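Local coordinates for porin (Acinetobacter baumannii AB307-0294, PDB 5DL7), which probably forms a channel through the outer membrane that lets small solutes, possibly including vanillate and antibiotics, cross by diffusion, at residues Thr291-Leu296 against Ser301-Asp306; Ser137-Phe142 against Arg170-Ile175; Val180-Ile185 against Asp221-Gln226; Asn184-Phe189 against Asn395-Asn400. One frame throughout, in Å; residues are numbered along the deposited sequence.

Interaction 1 of 4, residues Thr291-Leu296 against Ser301-Asp306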
loop_
_atom_site.group_PDB
_atom_site.type_symbol
_atom_site.label_atom_id
_atom_site.label_comp_id
_atom_site.label_asym_id
_atom_site.label_seq_id
_atom_site.Cartn_x
_atom_site.Cartn_y
_atom_site.Cartn_z
ATOM N N THR A 291 -15.812 3.810 15.971
ATOM C CA THR A 291 -15.598 3.831 14.526
ATOM C C THR A 291 -14.682 2.850 14.011
ATOM O O THR A 291 -13.854 2.320 14.797
ATOM C CB THR A 291 -15.242 5.273 14.040
ATOM O OG1 THR A 291 -13.801 5.587 14.342
ATOM C CG2 THR A 291 -16.097 6.348 14.587
ATOM N N GLY A 292 -14.550 2.752 12.706
ATOM C CA GLY A 292 -13.493 2.022 12.119
ATOM C C GLY A 292 -12.236 2.872 12.080
ATOM O O GLY A 292 -12.127 3.963 12.555
ATOM N N LEU A 293 -11.234 2.302 11.440
ATOM C CA LEU A 293 -9.892 2.860 11.330
ATOM C C LEU A 293 -9.775 3.957 10.206
ATOM O O LEU A 293 -10.089 3.658 9.080
ATOM C CB LEU A 293 -8.872 1.795 10.938
ATOM C CG LEU A 293 -7.401 2.166 10.801
ATOM C CD1 LEU A 293 -6.806 2.639 12.105
ATOM C CD2 LEU A 293 -6.621 1.076 10.111
ATOM N N PRO A 294 -9.388 5.139 10.564
ATOM C CA PRO A 294 -9.060 6.152 9.505
ATOM C C PRO A 294 -7.657 6.041 9.004
ATOM O O PRO A 294 -6.742 5.624 9.704
ATOM C CB PRO A 294 -9.217 7.536 10.184
ATOM C CG PRO A 294 -8.743 7.196 11.629
ATOM C CD PRO A 294 -9.156 5.758 11.901
ATOM N N PHE A 295 -7.476 6.498 7.735
ATOM C CA PHE A 295 -6.156 6.600 7.111
ATOM C C PHE A 295 -6.247 7.535 5.906
ATOM O O PHE A 295 -7.387 7.851 5.536
ATOM C CB PHE A 295 -5.538 5.199 6.779
ATOM C CG PHE A 295 -6.505 4.228 6.100
ATOM C CD1 PHE A 295 -6.583 4.229 4.694
ATOM C CD2 PHE A 295 -7.256 3.305 6.857
ATOM C CE1 PHE A 295 -7.427 3.373 4.073
ATOM C CE2 PHE A 295 -8.157 2.482 6.274
ATOM C CZ PHE A 295 -8.276 2.533 4.859
ATOM N N LEU A 296 -5.149 7.871 5.344
ATOM C CA LEU A 296 -5.143 8.874 4.251
ATOM C C LEU A 296 -5.862 8.374 3.036
ATOM O O LEU A 296 -5.882 7.181 2.720
ATOM C CB LEU A 296 -3.708 9.348 3.985
ATOM C CG LEU A 296 -3.156 10.174 5.105
ATOM C CD1 LEU A 296 -1.621 10.291 4.961
ATOM C CD2 LEU A 296 -3.659 11.607 5.117
ATOM N N SER A 301 -5.624 0.282 3.477
ATOM C CA SER A 301 -5.432 0.315 4.972
ATOM C C SER A 301 -4.066 -0.127 5.388
ATOM O O SER A 301 -3.435 -1.028 4.753
ATOM C CB SER A 301 -6.481 -0.690 5.578
ATOM O OG SER A 301 -6.253 -0.747 6.995
ATOM N N PRO A 302 -3.488 0.496 6.362
ATOM C CA PRO A 302 -2.141 0.222 6.841
ATOM C C PRO A 302 -1.921 -0.965 7.756
ATOM O O PRO A 302 -0.824 -1.197 8.214
ATOM C CB PRO A 302 -1.716 1.531 7.509
ATOM C CG PRO A 302 -2.980 1.916 8.168
ATOM C CD PRO A 302 -4.038 1.693 7.052
ATOM N N VAL A 303 -2.970 -1.746 7.941
ATOM C CA VAL A 303 -2.932 -2.904 8.849
ATOM C C VAL A 303 -2.205 -4.065 8.217
ATOM O O VAL A 303 -1.854 -4.077 7.065
ATOM C CB VAL A 303 -4.410 -3.260 9.206
ATOM C CG1 VAL A 303 -5.182 -2.117 9.853
ATOM C CG2 VAL A 303 -5.137 -3.825 8.028
ATOM N N VAL A 304 -1.933 -5.073 9.049
ATOM C CA VAL A 304 -1.023 -6.086 8.584
ATOM C C VAL A 304 -1.504 -6.894 7.438
ATOM O O VAL A 304 -0.739 -7.377 6.637
ATOM C CB VAL A 304 -0.520 -6.972 9.770
ATOM C CG1 VAL A 304 -1.482 -7.939 10.166
ATOM C CG2 VAL A 304 0.604 -7.920 9.277
ATOM N N LEU A 305 -2.764 -7.198 7.462
ATOM C CA LEU A 305 -3.378 -8.069 6.374
ATOM C C LEU A 305 -3.749 -7.140 5.232
ATOM O O LEU A 305 -4.598 -6.232 5.397
ATOM C CB LEU A 305 -4.561 -8.933 6.913
ATOM C CG LEU A 305 -4.279 -9.738 8.125
ATOM C CD1 LEU A 305 -5.507 -10.561 8.462
ATOM C CD2 LEU A 305 -3.076 -10.654 7.791
ATOM N N ASP A 306 -3.083 -7.210 4.099
ATOM C CA ASP A 306 -3.280 -6.269 2.957
ATOM C C ASP A 306 -3.911 -7.020 1.771
ATOM O O ASP A 306 -3.336 -7.369 0.773
ATOM C CB ASP A 306 -1.944 -5.731 2.486
ATOM C CG ASP A 306 -0.934 -6.842 2.079
ATOM O OD1 ASP A 306 -0.942 -8.154 2.594
ATOM O OD2 ASP A 306 0.021 -6.456 1.245
#
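The hydroxyl OG of S301 lies against two apolar groups of the facing segment while its polar partner is elsewhere: L293 CD2 is 3.6 Å from S301 OG and F295 CE2 is 3.8 Å from it, and the hydrogen bond it makes is to S313 OG. Ring, CH and methyl contacts carry the interface. Its centre is the F295 ring, which has the S301 backbone over one face: S301 CA stands 3.6 Å from the ring centroid and only 14° from the normal, a CH-pi contact almost over the middle. P302 meets the same ring obliquely, its CD 3.6 Å from F295 CD2. With chi1 at 46°, CG of F295 falls between the backbone N and the carbonyl carbon, a rotation that turns the ring onto S301 and P302. Further along, L293 and V303 run past each other in opposite directions and meet through methyls, L293 CD2 to V303 CG1 at 3.5 Å. L293 CD2 also rests on P302 CD, at 4.1 Å. Both segments belong to the loop 289-317, between strands 278-288 and 318-327, which folds into the barrel. L293 and P302 both touch F249 of strand 240-253, V303 lies on H266 and S268 of strand 263-275, and P294 and L296 lean on Y223 of strand 223-235.

Interaction 2 of 4, residues Ser137-Phe142 against Arg170-Ile175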
loop_
_atom_site.group_PDB
_atom_site.type_symbol
_atom_site.label_atom_id
_atom_site.label_comp_id
_atom_site.label_asym_id
_atom_site.label_seq_id
_atom_site.Cartn_x
_atom_site.Cartn_y
_atom_site.Cartn_z
ATOM N N SER A 137 0.662 4.490 -1.710
ATOM C CA SER A 137 0.156 3.284 -2.390
ATOM C C SER A 137 0.990 2.902 -3.613
ATOM O O SER A 137 1.152 3.670 -4.558
ATOM C CB SER A 137 -1.299 3.467 -2.852
ATOM O OG SER A 137 -1.759 2.322 -3.526
ATOM N N PRO A 138 1.464 1.673 -3.656
ATOM C CA PRO A 138 2.092 1.158 -4.749
ATOM C C PRO A 138 1.120 0.221 -5.606
ATOM O O PRO A 138 1.654 -0.369 -6.557
ATOM C CB PRO A 138 3.221 0.243 -4.088
ATOM C CG PRO A 138 2.366 -0.351 -3.078
ATOM C CD PRO A 138 1.488 0.740 -2.455
ATOM N N ALA A 139 -0.126 0.192 -5.293
ATOM C CA ALA A 139 -0.990 -0.938 -5.749
ATOM C C ALA A 139 -1.647 -0.672 -7.094
ATOM O O ALA A 139 -2.266 -1.578 -7.641
ATOM C CB ALA A 139 -2.020 -1.120 -4.702
ATOM N N ARG A 140 -1.331 0.463 -7.774
ATOM C CA ARG A 140 -1.812 0.718 -9.135
ATOM C C ARG A 140 -0.656 0.946 -10.064
ATOM O O ARG A 140 0.434 0.348 -9.863
ATOM C CB ARG A 140 -3.045 1.680 -9.166
ATOM C CG ARG A 140 -4.264 1.239 -8.435
ATOM C CD ARG A 140 -4.973 0.032 -9.042
ATOM N NE ARG A 140 -6.133 -0.273 -8.222
ATOM C CZ ARG A 140 -6.180 -0.927 -7.086
ATOM N NH1 ARG A 140 -5.086 -1.440 -6.514
ATOM N NH2 ARG A 140 -7.301 -1.006 -6.370
ATOM N N LEU A 141 -0.762 1.765 -11.103
ATOM C CA LEU A 141 0.242 1.828 -12.056
ATOM C C LEU A 141 1.445 2.584 -11.544
ATOM O O LEU A 141 2.555 2.267 -11.877
ATOM C CB LEU A 141 -0.295 2.446 -13.351
ATOM C CG LEU A 141 0.626 2.406 -14.536
ATOM C CD1 LEU A 141 0.787 0.924 -15.004
ATOM C CD2 LEU A 141 0.116 3.234 -15.756
ATOM N N PHE A 142 1.219 3.715 -10.903
ATOM C CA PHE A 142 2.238 4.639 -10.405
ATOM C C PHE A 142 2.041 4.853 -8.947
ATOM O O PHE A 142 0.944 4.836 -8.439
ATOM C CB PHE A 142 2.041 6.018 -11.137
ATOM C CG PHE A 142 2.176 5.932 -12.585
ATOM C CD1 PHE A 142 3.286 5.323 -13.197
ATOM C CD2 PHE A 142 1.324 6.561 -13.485
ATOM C CE1 PHE A 142 3.467 5.217 -14.574
ATOM C CE2 PHE A 142 1.537 6.433 -14.837
ATOM C CZ PHE A 142 2.630 5.817 -15.391
ATOM N N ARG A 170 -0.630 13.707 -4.736
ATOM C CA ARG A 170 -1.032 13.436 -6.096
ATOM C C ARG A 170 -1.344 11.923 -6.178
ATOM O O ARG A 170 -0.424 11.125 -6.041
ATOM C CB ARG A 170 0.110 13.810 -7.018
ATOM C CG ARG A 170 -0.206 13.488 -8.480
ATOM C CD ARG A 170 0.493 14.305 -9.519
ATOM N NE ARG A 170 1.945 14.303 -9.423
ATOM C CZ ARG A 170 2.704 15.135 -10.100
ATOM N NH1 ARG A 170 2.089 16.021 -10.917
ATOM N NH2 ARG A 170 4.029 15.131 -9.997
ATOM N N GLN A 171 -2.572 11.637 -6.363
ATOM C CA GLN A 171 -3.101 10.258 -6.308
ATOM C C GLN A 171 -2.467 9.467 -7.474
ATOM O O GLN A 171 -2.091 9.998 -8.499
ATOM C CB GLN A 171 -4.548 10.147 -6.295
ATOM C CG GLN A 171 -5.269 10.972 -5.203
ATOM C CD GLN A 171 -4.967 10.395 -3.743
ATOM O OE1 GLN A 171 -4.021 9.659 -3.528
ATOM N NE2 GLN A 171 -5.638 11.040 -2.727
ATOM N N ARG A 172 -2.421 8.179 -7.229
ATOM C CA ARG A 172 -1.811 7.291 -8.231
ATOM C C ARG A 172 -2.331 7.430 -9.654
ATOM O O ARG A 172 -1.572 7.359 -10.650
ATOM C CB ARG A 172 -2.004 5.777 -7.708
ATOM C CG ARG A 172 -3.396 5.401 -7.533
ATOM C CD ARG A 172 -3.521 4.324 -6.428
ATOM N NE ARG A 172 -4.883 3.923 -6.181
ATOM C CZ ARG A 172 -5.256 2.924 -5.386
ATOM N NH1 ARG A 172 -4.344 2.293 -4.629
ATOM N NH2 ARG A 172 -6.546 2.627 -5.308
ATOM N N ASP A 173 -3.631 7.617 -9.774
ATOM C CA ASP A 173 -4.334 7.756 -11.034
ATOM C C ASP A 173 -4.684 9.232 -11.415
ATOM O O ASP A 173 -5.535 9.453 -12.221
ATOM C CB ASP A 173 -5.671 7.031 -11.007
ATOM C CG ASP A 173 -6.582 7.426 -9.811
ATOM O OD1 ASP A 173 -6.166 8.208 -8.918
ATOM O OD2 ASP A 173 -7.794 6.987 -9.815
ATOM N N SER A 174 -3.826 10.138 -10.995
ATOM C CA SER A 174 -4.051 11.573 -11.259
ATOM C C SER A 174 -2.825 12.246 -11.670
ATOM O O SER A 174 -1.685 11.967 -11.244
ATOM C CB SER A 174 -4.564 12.219 -9.961
ATOM O OG SER A 174 -4.849 13.617 -10.280
ATOM N N ILE A 175 -3.011 13.240 -12.572
ATOM C CA ILE A 175 -1.925 14.112 -12.876
ATOM C C ILE A 175 -1.866 15.337 -11.986
ATOM O O ILE A 175 -0.849 16.120 -12.132
ATOM C CB ILE A 175 -1.854 14.587 -14.308
ATOM C CG1 ILE A 175 -3.096 15.408 -14.743
ATOM C CG2 ILE A 175 -1.799 13.423 -15.294
ATOM C CD1 ILE A 175 -3.168 15.895 -16.195
HETATM O O HOH W 1 -2.277 4.342 -11.186
#
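The type I beta turn Q171-S174 meets an ST turn here: R172 of the first reaches S137, the head of the second, in a loop of the OprD-family barrel. R172 NH1 donates to S137 OG at 2.8 Å, and the hydroxyl lies at the edge of the guanidinium, near its plane, although the N-H...O angle is bent to 136°. The same OG accepts from A139 N at 3.2 Å, the bond that defines the ST turn. Beyond S137, the two arginines stack. The guanidinium of R140 lies flat on that of R172, centres 4.3 Å apart and planes at 27°, while R140 CG sits over one face of R172, 3.6 Å from R172 NE. The bend of R140 at chi2 (-68°) folds its head back, and NH1 is held to A139 O at 3.0 Å; NE bonds S91 O. A water joins the backbones, accepting from L141 N and giving a weak bond to R172 O. E300 bridges the arrangement, forming a salt bridge with R172 NH1 and a hydrogen bond with S137 OG. This carboxylate probably offsets the charge of R172, while R140 is held beside it by A139 O and S91 O.

Interaction 3 of 4, residues Val180-Ile185 against Asp221-Gln226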
loop_
_atom_site.group_PDB
_atom_site.type_symbol
_atom_site.label_atom_id
_atom_site.label_comp_id
_atom_site.label_asym_id
_atom_site.label_seq_id
_atom_site.Cartn_x
_atom_site.Cartn_y
_atom_site.Cartn_z
ATOM N N VAL A 180 -4.591 17.015 0.826
ATOM C CA VAL A 180 -4.565 15.767 1.614
ATOM C C VAL A 180 -5.948 15.592 2.344
ATOM O O VAL A 180 -6.671 16.535 2.600
ATOM C CB VAL A 180 -3.370 15.732 2.638
ATOM C CG1 VAL A 180 -2.068 15.948 1.883
ATOM C CG2 VAL A 180 -3.428 16.923 3.645
ATOM N N GLY A 181 -6.244 14.387 2.683
ATOM C CA GLY A 181 -7.478 14.063 3.353
ATOM C C GLY A 181 -7.745 12.613 3.451
ATOM O O GLY A 181 -6.828 11.818 3.484
ATOM N N THR A 182 -9.018 12.242 3.563
ATOM C CA THR A 182 -9.476 10.880 3.781
ATOM C C THR A 182 -10.523 10.512 2.771
ATOM O O THR A 182 -11.247 11.400 2.278
ATOM C CB THR A 182 -10.177 10.671 5.171
ATOM O OG1 THR A 182 -11.192 11.704 5.329
ATOM C CG2 THR A 182 -9.190 10.881 6.236
ATOM N N ASP A 183 -10.607 9.242 2.503
ATOM C CA ASP A 183 -11.739 8.694 1.765
ATOM C C ASP A 183 -12.791 8.247 2.838
ATOM O O ASP A 183 -12.492 8.214 4.084
ATOM C CB ASP A 183 -11.297 7.475 0.999
ATOM C CG ASP A 183 -10.439 7.851 -0.243
ATOM O OD1 ASP A 183 -10.710 8.852 -0.831
ATOM O OD2 ASP A 183 -9.570 7.035 -0.527
ATOM N N ASN A 184 -14.010 7.968 2.343
ATOM C CA ASN A 184 -15.047 7.452 3.284
ATOM C C ASN A 184 -15.356 6.040 2.829
ATOM O O ASN A 184 -16.029 5.822 1.857
ATOM C CB ASN A 184 -16.244 8.382 3.267
ATOM C CG ASN A 184 -17.149 8.173 4.520
ATOM O OD1 ASN A 184 -16.615 7.612 5.513
ATOM N ND2 ASN A 184 -18.365 8.578 4.434
ATOM N N ILE A 185 -14.815 5.067 3.466
ATOM C CA ILE A 185 -14.940 3.660 3.052
ATOM C C ILE A 185 -16.163 3.059 3.771
ATOM O O ILE A 185 -16.189 3.166 5.040
ATOM C CB ILE A 185 -13.664 2.914 3.389
ATOM C CG1 ILE A 185 -12.542 3.504 2.498
ATOM C CG2 ILE A 185 -13.809 1.437 3.148
ATOM C CD1 ILE A 185 -11.251 3.214 3.064
ATOM N N ASP A 221 -7.526 19.019 11.581
ATOM C CA ASP A 221 -9.008 19.163 11.708
ATOM C C ASP A 221 -9.724 17.903 11.320
ATOM O O ASP A 221 -10.963 17.933 11.111
ATOM C CB ASP A 221 -9.413 20.390 10.849
ATOM C CG ASP A 221 -9.063 21.669 11.467
ATOM O OD1 ASP A 221 -9.207 21.857 12.670
ATOM O OD2 ASP A 221 -8.683 22.583 10.694
ATOM N N ILE A 222 -9.057 16.745 11.233
ATOM C CA ILE A 222 -9.623 15.483 10.905
ATOM C C ILE A 222 -9.349 14.432 11.960
ATOM O O ILE A 222 -10.228 14.024 12.656
ATOM C CB ILE A 222 -9.326 14.983 9.481
ATOM C CG1 ILE A 222 -9.771 16.090 8.445
ATOM C CG2 ILE A 222 -10.064 13.701 9.233
ATOM C CD1 ILE A 222 -9.480 15.686 7.023
ATOM N N TYR A 223 -8.094 14.048 12.104
ATOM C CA TYR A 223 -7.763 13.014 13.130
ATOM C C TYR A 223 -6.325 13.192 13.621
ATOM O O TYR A 223 -5.475 13.725 12.881
ATOM C CB TYR A 223 -8.036 11.618 12.714
ATOM C CG TYR A 223 -7.181 11.066 11.624
ATOM C CD1 TYR A 223 -5.850 10.666 11.916
ATOM C CD2 TYR A 223 -7.554 10.909 10.331
ATOM C CE1 TYR A 223 -5.064 10.134 10.914
ATOM C CE2 TYR A 223 -6.772 10.343 9.334
ATOM C CZ TYR A 223 -5.509 9.996 9.536
ATOM O OH TYR A 223 -4.650 9.487 8.608
ATOM N N GLN A 224 -6.091 12.617 14.810
ATOM C CA GLN A 224 -4.709 12.329 15.314
ATOM C C GLN A 224 -4.605 10.830 15.405
ATOM O O GLN A 224 -5.571 10.154 15.773
ATOM C CB GLN A 224 -4.421 12.988 16.687
ATOM C CG GLN A 224 -4.275 14.437 16.498
ATOM C CD GLN A 224 -4.030 15.163 17.819
ATOM O OE1 GLN A 224 -4.366 16.444 17.978
ATOM N NE2 GLN A 224 -3.529 14.420 18.758
ATOM N N GLN A 225 -3.426 10.298 15.154
ATOM C CA GLN A 225 -3.208 8.870 15.111
ATOM C C GLN A 225 -1.800 8.506 15.689
ATOM O O GLN A 225 -0.877 9.202 15.311
ATOM C CB GLN A 225 -3.441 8.320 13.749
ATOM C CG GLN A 225 -3.246 6.841 13.569
ATOM C CD GLN A 225 -3.594 6.461 12.131
ATOM O OE1 GLN A 225 -2.765 6.518 11.231
ATOM N NE2 GLN A 225 -4.883 6.082 11.941
ATOM N N GLN A 226 -1.793 7.541 16.597
ATOM C CA GLN A 226 -0.478 6.964 16.956
ATOM C C GLN A 226 -0.330 5.539 16.523
ATOM O O GLN A 226 -1.374 4.779 16.333
ATOM C CB GLN A 226 -0.383 6.972 18.448
ATOM C CG GLN A 226 -0.297 8.335 19.111
ATOM C CD GLN A 226 -1.681 9.011 19.232
ATOM O OE1 GLN A 226 -2.671 8.373 19.588
ATOM N NE2 GLN A 226 -1.713 10.234 18.829
#
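T182 meets Y223 and I222 through a single methyl, and its side chain can be traced outward from CB. CB itself is directed toward the 221-226 segment but remains outside van der Waals contact with it. Of the two branches, OG1 comes no nearer than about 4.5 Å to I222 CG2, whereas CG2 does the touching. This methyl lies anti to the carbonyl carbon, beside the backbone N, with OG1 taking the position between N and carbonyl carbon (chi1 51°). From there T182 CG2 reaches Y223 CE2 at 4.0 Å, and it arrives at the rim of the phenol ring, close to the ring plane; the two side chains pass alongside one another, pointing opposite ways. The second neighbour of the methyl is I222, whose CG2 is 4.2 Å from T182 CG2. The other branch of I222 extends past the threonine toward the preceding residue, and its CD1 ends 4.5 Å from G181 CA, the backbone there being bare of a side chain. The contact is small, 122 Å² in all, and apolar, and L219 and I259 also pack against T182. The side chain of Y223 is about 6 Å from that of the calcium ligand E253 and about 10 Å from a bound calcium ion. On the other side of the contact, T182 belongs to a short, loosely paired strand 181-182, which runs antiparallel to 193-194. I222 and Y223 together face L219 across the hairpin of strands 210-219 and 223-235, so these two residues form a classic beta bulge where barrel strand 223-235 begins.

Interaction 4 of 4, residues Asn184-Phe189 against Asn395-Asn400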
loop_
_atom_site.group_PDB
_atom_site.type_symbol
_atom_site.label_atom_id
_atom_site.label_comp_id
_atom_site.label_asym_id
_atom_site.label_seq_id
_atom_site.Cartn_x
_atom_site.Cartn_y
_atom_site.Cartn_z
ATOM N N ASN A 184 -14.010 7.968 2.343
ATOM C CA ASN A 184 -15.047 7.452 3.284
ATOM C C ASN A 184 -15.356 6.040 2.829
ATOM O O ASN A 184 -16.029 5.822 1.857
ATOM C CB ASN A 184 -16.244 8.382 3.267
ATOM C CG ASN A 184 -17.149 8.173 4.520
ATOM O OD1 ASN A 184 -16.615 7.612 5.513
ATOM N ND2 ASN A 184 -18.365 8.578 4.434
ATOM N N ILE A 185 -14.815 5.067 3.466
ATOM C CA ILE A 185 -14.940 3.660 3.052
ATOM C C ILE A 185 -16.163 3.059 3.771
ATOM O O ILE A 185 -16.189 3.166 5.040
ATOM C CB ILE A 185 -13.664 2.914 3.389
ATOM C CG1 ILE A 185 -12.542 3.504 2.498
ATOM C CG2 ILE A 185 -13.809 1.437 3.148
ATOM C CD1 ILE A 185 -11.251 3.214 3.064
ATOM N N ASN A 186 -17.130 2.504 3.045
ATOM C CA ASN A 186 -18.280 1.939 3.751
ATOM C C ASN A 186 -18.951 2.880 4.705
ATOM O O ASN A 186 -19.537 2.458 5.712
ATOM C CB ASN A 186 -17.974 0.620 4.482
ATOM C CG ASN A 186 -17.349 -0.439 3.565
ATOM O OD1 ASN A 186 -17.572 -0.454 2.342
ATOM N ND2 ASN A 186 -16.500 -1.292 4.118
ATOM N N HIS A 187 -19.021 4.179 4.300
ATOM C CA HIS A 187 -19.629 5.200 5.150
ATOM C C HIS A 187 -19.155 5.145 6.605
ATOM O O HIS A 187 -19.999 5.461 7.518
ATOM C CB HIS A 187 -21.121 5.110 5.077
ATOM C CG HIS A 187 -21.701 5.175 3.698
ATOM N ND1 HIS A 187 -21.786 6.359 3.056
ATOM C CD2 HIS A 187 -22.053 4.210 2.751
ATOM C CE1 HIS A 187 -22.258 6.212 1.815
ATOM N NE2 HIS A 187 -22.411 4.908 1.607
ATOM N N ARG A 188 -17.902 4.915 6.786
ATOM C CA ARG A 188 -17.252 4.769 8.104
ATOM C C ARG A 188 -17.343 6.025 8.975
ATOM O O ARG A 188 -17.587 6.007 10.216
ATOM C CB ARG A 188 -15.823 4.340 7.885
ATOM C CG ARG A 188 -14.983 4.032 9.054
ATOM C CD ARG A 188 -13.673 3.373 8.546
ATOM N NE ARG A 188 -13.913 2.110 7.903
ATOM C CZ ARG A 188 -13.034 1.342 7.203
ATOM N NH1 ARG A 188 -11.815 1.789 7.021
ATOM N NH2 ARG A 188 -13.293 0.270 6.643
ATOM N N PHE A 189 -17.246 7.165 8.276
ATOM C CA PHE A 189 -17.288 8.484 8.819
ATOM C C PHE A 189 -18.340 9.339 8.159
ATOM O O PHE A 189 -19.125 8.849 7.319
ATOM C CB PHE A 189 -15.870 9.105 8.759
ATOM C CG PHE A 189 -14.784 8.284 9.323
ATOM C CD1 PHE A 189 -14.656 8.096 10.724
ATOM C CD2 PHE A 189 -13.940 7.580 8.529
ATOM C CE1 PHE A 189 -13.699 7.250 11.266
ATOM C CE2 PHE A 189 -12.911 6.783 9.069
ATOM C CZ PHE A 189 -12.801 6.597 10.387
ATOM N N ASN A 395 -19.072 -10.701 0.306
ATOM C CA ASN A 395 -19.569 -10.098 1.540
ATOM C C ASN A 395 -21.080 -10.074 1.527
ATOM O O ASN A 395 -21.680 -10.377 0.445
ATOM C CB ASN A 395 -18.976 -8.668 1.823
ATOM C CG ASN A 395 -19.502 -7.585 0.925
ATOM O OD1 ASN A 395 -20.706 -7.557 0.561
ATOM N ND2 ASN A 395 -18.633 -6.701 0.519
ATOM N N ASP A 396 -21.722 -9.782 2.664
ATOM C CA ASP A 396 -23.157 -9.698 2.716
ATOM C C ASP A 396 -23.559 -8.206 3.012
ATOM O O ASP A 396 -24.633 -7.917 3.551
ATOM C CB ASP A 396 -23.743 -10.662 3.739
ATOM C CG ASP A 396 -23.374 -10.369 5.210
ATOM O OD1 ASP A 396 -22.483 -9.477 5.439
ATOM O OD2 ASP A 396 -23.860 -11.073 6.130
ATOM N N MET A 397 -22.719 -7.297 2.642
ATOM C CA MET A 397 -22.925 -5.867 2.911
ATOM C C MET A 397 -23.895 -5.274 1.910
ATOM O O MET A 397 -24.037 -5.762 0.778
ATOM C CB MET A 397 -21.577 -5.054 2.894
ATOM C CG MET A 397 -20.717 -5.518 3.961
ATOM S SD MET A 397 -19.202 -4.326 3.958
ATOM C CE MET A 397 -17.985 -5.461 4.296
ATOM N N PRO A 398 -24.520 -4.154 2.210
ATOM C CA PRO A 398 -25.426 -3.530 1.349
ATOM C C PRO A 398 -24.772 -2.903 0.106
ATOM O O PRO A 398 -23.559 -2.697 0.022
ATOM C CB PRO A 398 -26.081 -2.437 2.182
ATOM C CG PRO A 398 -25.675 -2.807 3.585
ATOM C CD PRO A 398 -24.480 -3.585 3.526
ATOM N N THR A 399 -25.592 -2.743 -0.887
ATOM C CA THR A 399 -25.076 -2.305 -2.187
ATOM C C THR A 399 -24.532 -0.888 -2.287
ATOM O O THR A 399 -23.870 -0.538 -3.264
ATOM C CB THR A 399 -26.164 -2.545 -3.338
ATOM O OG1 THR A 399 -27.225 -1.716 -3.045
ATOM C CG2 THR A 399 -26.518 -3.964 -3.316
ATOM N N ASN A 400 -24.744 -0.018 -1.267
ATOM C CA ASN A 400 -24.251 1.329 -1.282
ATOM C C ASN A 400 -22.851 1.369 -0.624
ATOM O O ASN A 400 -22.320 2.500 -0.403
ATOM C CB ASN A 400 -25.202 2.233 -0.605
ATOM C CG ASN A 400 -25.425 1.896 0.913
ATOM O OD1 ASN A 400 -25.469 0.747 1.267
ATOM N ND2 ASN A 400 -25.636 2.908 1.743
#
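H187 and N400 cross at about a right angle, and so do N186 and M397, giving two separate touches between loops that carry very different chemistry. In the first, the imidazole points its NE2 at the backbone carbonyl of N400: H187 NE2 donates to N400 O at 3.1 Å, with the N-H...O angle bent to 136°. The donor stands above the carbonyl plane, and the oxygen lies at the ring edge, tilted slightly from the ring plane. The amide of N400 flanks the same nitrogen, N400 ND2 being 3.8 Å from H187 NE2, and the planes of ring and amide differ by 29°. H187 CG is anti to its carbonyl carbon (chi1 -55°), which carries the ring across to N400. In the second touch, N186 ND2 lies 4.1 Å from M397 SD, a loose contact; the hydrogen bond of this amide nitrogen goes to N314 OD1. N186 and H187 adopt left-handed backbone conformations, and just around them N184 ties its amide to the next part of the chain: F189 N donates to N184 OD1 at 2.9 Å and N184 ND2 returns a bond to F189 O. On the other side M397 N donates to N395 OD1 at 2.9 Å. Both H187 and N400 are exposed and also touch crystal neighbours, so their exact rotation may partly reflect the lattice. Overall this is a surface loop-to-loop contact, probably on the extracellular side of the barrel, with an Asx turn at N395 where strand 384-395 gives way to its loop.

In the fold
Interactions 1, 2 and 3 are buried, whereas interaction 4 is partly exposed, its hydrogen-bonded pair at the surface. The connection between strands 159-170 and 198-206 supplies a segment to interactions 2, 3 and 4, and interactions 3 and 4 share N184 and I185. Interaction 1 touches both of these, with P294 O bonded to Q225 NE2 and L293 O to R188 NH1. Interaction 2 makes no direct touch with 1 or 3, nearest atoms being about 6 Å apart, but E300 ties it to the loop of interaction 1. Chemistry follows place: methyl and ring packing in interactions 1 and 3, paired arginines with a carboxylate in interaction 2, and a histidine-carbonyl bond in interaction 4.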